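Succinylglutamate desuccinylase (Chromobacterium violaceum, PDB 1YW4) probably hydrolyses N-succinyl-L-glutamate to succinate and L-glutamate with a single zinc ion per subunit, the last step of arginine breakdown by the AST pathway. Local coordinates at residues A[257-262]-A[326-331]; A[161-166]-A[186-191]; A[54-59]-A[97-102]. All coordinates share one frame; numbering follows the deposited sequence.

Interaction 1 of 3, residues A[257-262]-A[326-331]; sequences LFRAKY and EPARLP
Arg259 and Glu326 pair twice, through their backbones and through their side chains. In the backbone, the N of Arg259 donates to the O of Glu326 (3.0 Å) and the N of Glu326 returns a bond to the O of Arg259 (2.9 Å), closing an antiparallel hydrogen-bonded pair. The N of Ala328 also reaches the O of Leu257 (2.7 Å).

For the ionic part, both residues place CG between the backbone N and the carbonyl carbon (chi1 69° and 60°), which carries their side chains over the same sheet face. Arg259 NE meets Glu326 OE1 at 2.8 Å on the anti side, and NH2 adds a longer bond on the syn side. OE1 lies in the guanidinium plane, whereas the carboxylate is turned 37° from it. A water links Glu326 OE2 to Lys261 NZ, weakly on the lysine side.

Apolar contacts gather at the other end, where Leu257 CD1 touches Leu330 CG at 3.5 Å, the two side chains nearly perpendicular.

Arg259 NH2 also forms a salt bridge with Glu326 of the second subunit. One arginine, shared between glutamates of different subunits, therefore joins two strands of the barrel-sandwich hybrid domain to each other and to the second subunit.

Interaction 2 of 3, residues A[161-166]-A[186-191]; sequences AIYPFL and EAVLLH
Ile162 packs against two residues of 186-191 through two separate branches. Its CD1 lies 3.7 Å from CD2 of Leu189, the side chains running side by side in the same direction, and its CG2 sits 3.7 Å from the centre of the His191 ring, over one face, as a CH-pi contact. CG2 stands anti to the backbone N while CG1 stands anti to the carbonyl carbon (chi1 -51°), which parts the two branches between these neighbours. The other sheet face carries Tyr163, whose CB meets CD2 of Leu190 (3.8 Å) and CG1 of Val188 (4.0 Å); its hydroxyl reaches the backbone N of Lys173. Between these two layers runs a ladder of four nearly straight backbone bonds, including Tyr163 N to Leu189 O at 2.6 Å and His191 N to Tyr163 O at 2.7 Å.

Past Tyr163 the strands give way to a looser, wetter end. Here one water lies between the carbonyls of Pro164 and His191, and another accepts from Phe165 N and lies 3.2 Å from His191 ND1.

Parallel neighbouring strands of this kind, joined through helix 174-181, belong to the alpha/beta catalytic domain of the zinc-exopeptidase clan, with the side chain of Ile162 about 5 Å from that of Glu214, the predicted active-site residue.

Interaction 3 of 3, residues A[54-59]-A[97-102]; sequences GVHGNE and GVRYGN. With ZN (zinc ion), chain C.
Arg99 lays its guanidinium over the ring of His56, centres 3.6 Å apart and planes at 22°. Its CB rests 3.5 Å from Asn58 OD1. With CG anti to the backbone N (chi1 -173°) and the chain extended to NE, Arg99 runs alongside the histidine: CG touches His56 CD2 at 3.6 Å, and NE passes over the CD2–NE2 edge. CZ lies above the ring centre, with Val55 CG1 over the opposite face. At the tip, NH2 comes to 3.2 Å from His56 CE1 and has a long, weak ion pair with Asp104, while NH1 lies 3.4 Å from Glu59 OE2 and donates to a water (2.8 Å) that bonds weakly to the same oxygen.

The ring belongs to the His-X-X-Glu zinc motif of the AspA/AstE family, on a type I turn from His56 to Glu59. His56 ND1 binds the zinc at 2.3 Å, Glu59 supplies both carboxylate oxygens, and His149 and a water complete the site. His56 NE2 is bonded to Asp104, which, with the zinc at ND1, probably fixes the ring's rotation and may make it a stronger donor to the metal.

Nearer the backbone, Gly57 N gives a weak bond to Arg99 O, which a water joins to Val55 O.

Interactions 1 and 2 adjoin, their centres 9 Å apart: strand 257-265 lies beside strand 187-190, with Phe258 probably hydrogen-bonded to Val188 and Leu190, so the hybrid and catalytic domains meet through continuous strand pairing. Interaction 2 is the buried one, parallel and largely apolar. Interaction 1, antiparallel and only partly buried, spends its charges where the second subunit approaches. Interaction 3, also partly buried, shares no strand with either. One of its loops carries two of the three protein ligands of the zinc, and the other lays Arg99 over one of them. At nearest atoms it is about 10 Å from interaction 2, and it relies on a cationic stack, metal bonds and water where the others have backbone ladders.

Interaction 1 of 3, residues A[257-262]-A[326-331]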
# COMPACT_ATOMS: atom_id res chain seq x y z
N LEU A 257 7.06 -7.50 -2.25
CA LEU A 257 7.06 -7.03 -0.87
C LEU A 257 5.62 -7.05 -0.36
O LEU A 257 4.67 -6.88 -1.13
CB LEU A 257 7.61 -5.61 -0.79
CG LEU A 257 8.96 -5.33 -1.45
CD1 LEU A 257 9.23 -3.83 -1.40
CD2 LEU A 257 10.09 -6.09 -0.75
N PHE A 258 5.46 -7.24 0.95
CA PHE A 258 4.14 -7.27 1.56
C PHE A 258 4.12 -6.58 2.92
O PHE A 258 5.15 -6.37 3.55
CB PHE A 258 3.67 -8.72 1.74
CG PHE A 258 3.61 -9.52 0.46
CD1 PHE A 258 4.74 -10.16 -0.04
CD2 PHE A 258 2.42 -9.62 -0.25
CE1 PHE A 258 4.69 -10.89 -1.24
CE2 PHE A 258 2.35 -10.35 -1.45
CZ PHE A 258 3.49 -10.99 -1.94
N ARG A 259 2.92 -6.21 3.36
CA ARG A 259 2.74 -5.59 4.66
C ARG A 259 1.42 -6.11 5.19
O ARG A 259 0.55 -6.55 4.43
CB ARG A 259 2.70 -4.06 4.54
CG ARG A 259 1.46 -3.53 3.84
CD ARG A 259 1.48 -2.02 3.72
NE ARG A 259 0.21 -1.51 3.20
CZ ARG A 259 0.01 -0.25 2.84
NH1 ARG A 259 0.99 0.64 2.93
NH2 ARG A 259 -1.18 0.13 2.38
N ALA A 260 1.27 -6.09 6.51
CA ALA A 260 0.04 -6.55 7.12
C ALA A 260 -1.09 -5.61 6.72
O ALA A 260 -0.91 -4.39 6.68
CB ALA A 260 0.18 -6.57 8.63
N LYS A 261 -2.25 -6.17 6.42
CA LYS A 261 -3.41 -5.37 6.05
C LYS A 261 -4.31 -5.29 7.28
O LYS A 261 -4.75 -4.21 7.67
CB LYS A 261 -4.17 -6.03 4.89
CG LYS A 261 -5.36 -5.23 4.37
CD LYS A 261 -6.03 -5.94 3.20
CE LYS A 261 -7.30 -5.22 2.76
NZ LYS A 261 -8.01 -5.94 1.66
N TYR A 262 -4.57 -6.44 7.89
CA TYR A 262 -5.40 -6.53 9.09
C TYR A 262 -5.27 -7.92 9.71
O TYR A 262 -4.93 -8.89 9.02
CB TYR A 262 -6.88 -6.25 8.77
CG TYR A 262 -7.53 -7.26 7.85
CD1 TYR A 262 -7.44 -7.12 6.46
CD2 TYR A 262 -8.24 -8.36 8.36
CE1 TYR A 262 -8.04 -8.04 5.60
CE2 TYR A 262 -8.84 -9.28 7.51
CZ TYR A 262 -8.74 -9.12 6.13
OH TYR A 262 -9.33 -10.02 5.27
N GLU A 326 -0.97 -7.78 2.23
CA GLU A 326 -1.23 -7.23 0.90
C GLU A 326 0.08 -6.74 0.30
O GLU A 326 1.03 -6.43 1.02
CB GLU A 326 -2.20 -6.05 1.00
CG GLU A 326 -1.68 -4.92 1.88
CD GLU A 326 -2.60 -3.73 1.93
OE1 GLU A 326 -2.24 -2.74 2.60
OE2 GLU A 326 -3.69 -3.78 1.31
N PRO A 327 0.14 -6.64 -1.03
CA PRO A 327 1.34 -6.17 -1.73
C PRO A 327 1.82 -4.82 -1.19
O PRO A 327 1.00 -3.97 -0.83
CB PRO A 327 0.89 -6.08 -3.19
CG PRO A 327 -0.15 -7.18 -3.28
CD PRO A 327 -0.92 -7.00 -1.99
N ALA A 328 3.13 -4.64 -1.13
CA ALA A 328 3.70 -3.40 -0.64
C ALA A 328 4.64 -2.85 -1.70
O ALA A 328 5.46 -3.58 -2.26
CB ALA A 328 4.46 -3.63 0.66
N ARG A 329 4.51 -1.56 -1.98
CA ARG A 329 5.35 -0.91 -2.99
C ARG A 329 6.28 0.09 -2.32
O ARG A 329 5.90 0.76 -1.36
CB ARG A 329 4.46 -0.19 -4.01
CG ARG A 329 3.43 -1.07 -4.71
CD ARG A 329 4.09 -2.09 -5.64
NE ARG A 329 4.84 -1.46 -6.73
CZ ARG A 329 4.29 -0.77 -7.73
NH1 ARG A 329 2.97 -0.61 -7.79
NH2 ARG A 329 5.06 -0.23 -8.66
N LEU A 330 7.51 0.17 -2.81
CA LEU A 330 8.50 1.11 -2.28
C LEU A 330 8.23 2.48 -2.91
O LEU A 330 7.57 2.57 -3.94
CB LEU A 330 9.91 0.64 -2.63
CG LEU A 330 10.48 -0.56 -1.87
CD1 LEU A 330 11.77 -1.03 -2.53
CD2 LEU A 330 10.73 -0.18 -0.41
N PRO A 331 8.74 3.56 -2.29
CA PRO A 331 8.53 4.91 -2.83
C PRO A 331 9.16 5.06 -4.22
O PRO A 331 8.68 5.84 -5.05
CB PRO A 331 9.20 5.80 -1.79
CG PRO A 331 10.30 4.94 -1.26
CD PRO A 331 9.61 3.59 -1.10
O HOH W 1 5.86 -5.76 -4.09
O HOH W 2 -5.54 -5.09 -0.27

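Interaction 2 of 3, residues A[161-166]-A[186-191]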
# COMPACT_ATOMS: atom_id res chain seq x y z
N ALA A 161 12.15 -13.00 3.87
CA ALA A 161 12.68 -12.19 4.95
C ALA A 161 11.61 -11.30 5.55
O ALA A 161 10.62 -10.97 4.90
CB ALA A 161 13.84 -11.35 4.44
N ILE A 162 11.84 -10.91 6.80
CA ILE A 162 10.95 -10.01 7.51
C ILE A 162 11.77 -8.76 7.79
O ILE A 162 12.84 -8.84 8.40
CB ILE A 162 10.52 -10.59 8.87
CG1 ILE A 162 9.99 -12.02 8.70
CG2 ILE A 162 9.48 -9.68 9.50
CD1 ILE A 162 8.81 -12.15 7.77
N TYR A 163 11.29 -7.62 7.31
CA TYR A 163 11.98 -6.34 7.50
C TYR A 163 11.32 -5.63 8.67
O TYR A 163 10.15 -5.24 8.61
CB TYR A 163 11.86 -5.49 6.23
CG TYR A 163 13.01 -4.54 5.96
CD1 TYR A 163 13.50 -4.36 4.67
CD2 TYR A 163 13.59 -3.79 6.99
CE1 TYR A 163 14.53 -3.47 4.40
CE2 TYR A 163 14.63 -2.89 6.73
CZ TYR A 163 15.10 -2.74 5.43
OH TYR A 163 16.12 -1.86 5.16
N PRO A 164 12.06 -5.45 9.77
CA PRO A 164 11.54 -4.78 10.97
C PRO A 164 10.97 -3.39 10.71
O PRO A 164 11.34 -2.71 9.75
CB PRO A 164 12.76 -4.74 11.90
CG PRO A 164 13.92 -4.73 10.95
CD PRO A 164 13.49 -5.75 9.93
N PHE A 165 10.05 -2.98 11.58
CA PHE A 165 9.42 -1.67 11.47
C PHE A 165 10.49 -0.58 11.59
O PHE A 165 11.23 -0.54 12.58
CB PHE A 165 8.38 -1.49 12.57
CG PHE A 165 7.70 -0.14 12.56
CD1 PHE A 165 7.32 0.48 13.75
CD2 PHE A 165 7.44 0.51 11.35
CE1 PHE A 165 6.70 1.73 13.75
CE2 PHE A 165 6.82 1.76 11.33
CZ PHE A 165 6.45 2.37 12.54
N LEU A 166 10.57 0.29 10.59
CA LEU A 166 11.54 1.38 10.59
C LEU A 166 10.85 2.69 10.93
O LEU A 166 9.99 3.16 10.18
CB LEU A 166 12.21 1.49 9.21
CG LEU A 166 13.00 0.29 8.70
CD1 LEU A 166 13.49 0.56 7.29
CD2 LEU A 166 14.17 0.00 9.63
N GLU A 186 12.82 -14.94 -1.69
CA GLU A 186 11.85 -14.79 -2.76
C GLU A 186 10.76 -13.78 -2.43
O GLU A 186 9.92 -13.48 -3.28
CB GLU A 186 11.21 -16.14 -3.07
CG GLU A 186 12.22 -17.27 -3.25
CD GLU A 186 11.56 -18.63 -3.44
OE1 GLU A 186 12.27 -19.65 -3.39
OE2 GLU A 186 10.33 -18.67 -3.65
N ALA A 187 10.78 -13.25 -1.21
CA ALA A 187 9.78 -12.28 -0.78
C ALA A 187 10.19 -11.62 0.53
O ALA A 187 10.92 -12.20 1.33
CB ALA A 187 8.43 -12.96 -0.62
N VAL A 188 9.71 -10.39 0.74
CA VAL A 188 10.03 -9.66 1.96
C VAL A 188 8.77 -9.06 2.60
O VAL A 188 7.96 -8.43 1.92
CB VAL A 188 11.02 -8.51 1.69
CG1 VAL A 188 11.41 -7.84 3.00
CG2 VAL A 188 12.25 -9.03 0.97
N LEU A 189 8.60 -9.30 3.89
CA LEU A 189 7.47 -8.75 4.63
C LEU A 189 8.02 -7.53 5.37
O LEU A 189 9.00 -7.64 6.10
CB LEU A 189 6.93 -9.77 5.63
CG LEU A 189 5.86 -9.25 6.61
CD1 LEU A 189 4.57 -8.96 5.85
CD2 LEU A 189 5.60 -10.29 7.70
N LEU A 190 7.39 -6.38 5.17
CA LEU A 190 7.81 -5.14 5.82
C LEU A 190 6.89 -4.90 7.02
O LEU A 190 5.68 -4.71 6.85
CB LEU A 190 7.70 -3.97 4.85
CG LEU A 190 8.14 -4.21 3.39
CD1 LEU A 190 7.69 -3.02 2.53
CD2 LEU A 190 9.64 -4.40 3.30
N HIS A 191 7.46 -4.91 8.22
CA HIS A 191 6.68 -4.69 9.44
C HIS A 191 6.26 -3.23 9.53
O HIS A 191 7.06 -2.32 9.30
CB HIS A 191 7.50 -5.07 10.67
CG HIS A 191 7.30 -6.49 11.11
ND1 HIS A 191 8.06 -7.08 12.10
CD2 HIS A 191 6.40 -7.42 10.72
CE1 HIS A 191 7.63 -8.31 12.30
NE2 HIS A 191 6.63 -8.55 11.48
O HOH W 3 9.43 -2.16 7.80
O HOH W 4 9.13 -4.64 13.92

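Interaction 3 of 3, residues A[54-59]-A[97-102]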
# COMPACT_ATOMS: atom_id res chain seq x y z
N GLY A 54 19.23 -20.38 16.13
CA GLY A 54 18.79 -21.12 17.29
C GLY A 54 17.99 -20.28 18.28
O GLY A 54 17.95 -20.61 19.46
N VAL A 55 17.40 -19.18 17.82
CA VAL A 55 16.55 -18.39 18.71
C VAL A 55 15.46 -19.39 19.10
O VAL A 55 14.97 -19.40 20.24
CB VAL A 55 15.93 -17.17 17.97
CG1 VAL A 55 14.72 -16.64 18.74
CG2 VAL A 55 16.98 -16.06 17.85
N HIS A 56 15.10 -20.23 18.13
CA HIS A 56 14.15 -21.32 18.32
C HIS A 56 15.03 -22.56 18.19
O HIS A 56 15.69 -22.77 17.17
CB HIS A 56 13.05 -21.25 17.25
CG HIS A 56 12.10 -20.11 17.46
ND1 HIS A 56 11.63 -19.34 16.42
CD2 HIS A 56 11.58 -19.58 18.59
CE1 HIS A 56 10.87 -18.37 16.91
NE2 HIS A 56 10.83 -18.50 18.23
N GLY A 57 15.10 -23.35 19.26
CA GLY A 57 15.95 -24.53 19.29
C GLY A 57 15.72 -25.66 18.31
O GLY A 57 16.61 -26.49 18.11
N ASN A 58 14.55 -25.71 17.68
CA ASN A 58 14.23 -26.77 16.73
C ASN A 58 14.54 -26.39 15.29
O ASN A 58 14.36 -27.20 14.38
CB ASN A 58 12.74 -27.14 16.85
CG ASN A 58 11.83 -25.98 16.51
OD1 ASN A 58 12.02 -24.87 16.99
ND2 ASN A 58 10.82 -26.24 15.69
N GLU A 59 15.01 -25.16 15.06
CA GLU A 59 15.33 -24.70 13.70
C GLU A 59 16.85 -24.82 13.55
O GLU A 59 17.58 -23.83 13.60
CB GLU A 59 14.84 -23.26 13.53
CG GLU A 59 13.48 -23.07 14.21
CD GLU A 59 12.85 -21.70 14.02
OE1 GLU A 59 13.58 -20.75 13.66
OE2 GLU A 59 11.62 -21.59 14.25
N GLY A 97 16.16 -29.60 21.63
CA GLY A 97 15.51 -29.79 20.35
C GLY A 97 14.10 -29.22 20.30
O GLY A 97 13.27 -29.65 19.49
N VAL A 98 13.82 -28.24 21.16
CA VAL A 98 12.49 -27.64 21.20
C VAL A 98 12.51 -26.17 20.79
O VAL A 98 13.54 -25.52 20.84
CB VAL A 98 11.90 -27.76 22.62
CG1 VAL A 98 11.79 -29.24 23.01
CG2 VAL A 98 12.77 -27.02 23.61
N ARG A 99 11.35 -25.65 20.38
CA ARG A 99 11.24 -24.26 19.97
C ARG A 99 11.62 -23.35 21.14
O ARG A 99 12.37 -22.38 20.98
CB ARG A 99 9.81 -23.96 19.52
CG ARG A 99 9.60 -22.58 18.92
CD ARG A 99 8.14 -22.39 18.52
NE ARG A 99 7.86 -21.04 18.04
CZ ARG A 99 8.13 -20.61 16.81
NH1 ARG A 99 8.68 -21.43 15.93
NH2 ARG A 99 7.84 -19.37 16.47
N TYR A 100 11.11 -23.69 22.33
CA TYR A 100 11.42 -22.94 23.55
C TYR A 100 11.00 -23.76 24.77
O TYR A 100 10.23 -24.70 24.65
CB TYR A 100 10.71 -21.58 23.55
CG TYR A 100 9.21 -21.63 23.38
CD1 TYR A 100 8.38 -22.02 24.43
CD2 TYR A 100 8.62 -21.26 22.18
CE1 TYR A 100 6.99 -22.04 24.28
CE2 TYR A 100 7.24 -21.27 22.01
CZ TYR A 100 6.43 -21.66 23.06
OH TYR A 100 5.06 -21.65 22.90
N GLY A 101 11.53 -23.39 25.93
CA GLY A 101 11.20 -24.12 27.14
C GLY A 101 9.99 -23.57 27.87
O GLY A 101 9.06 -24.31 28.18
N ASN A 102 9.99 -22.27 28.14
CA ASN A 102 8.90 -21.64 28.86
C ASN A 102 8.17 -20.57 28.05
O ASN A 102 6.95 -20.47 28.11
CB ASN A 102 9.44 -21.01 30.14
CG ASN A 102 10.09 -22.01 31.05
OD1 ASN A 102 11.09 -21.72 31.71
ND2 ASN A 102 9.53 -23.22 31.10
ZN ZN C . 11.87 -19.26 14.13
O HOH W 5 12.70 -19.64 21.79
O HOH W 6 8.48 -20.65 13.29
O HOH W 7 10.52 -19.61 12.26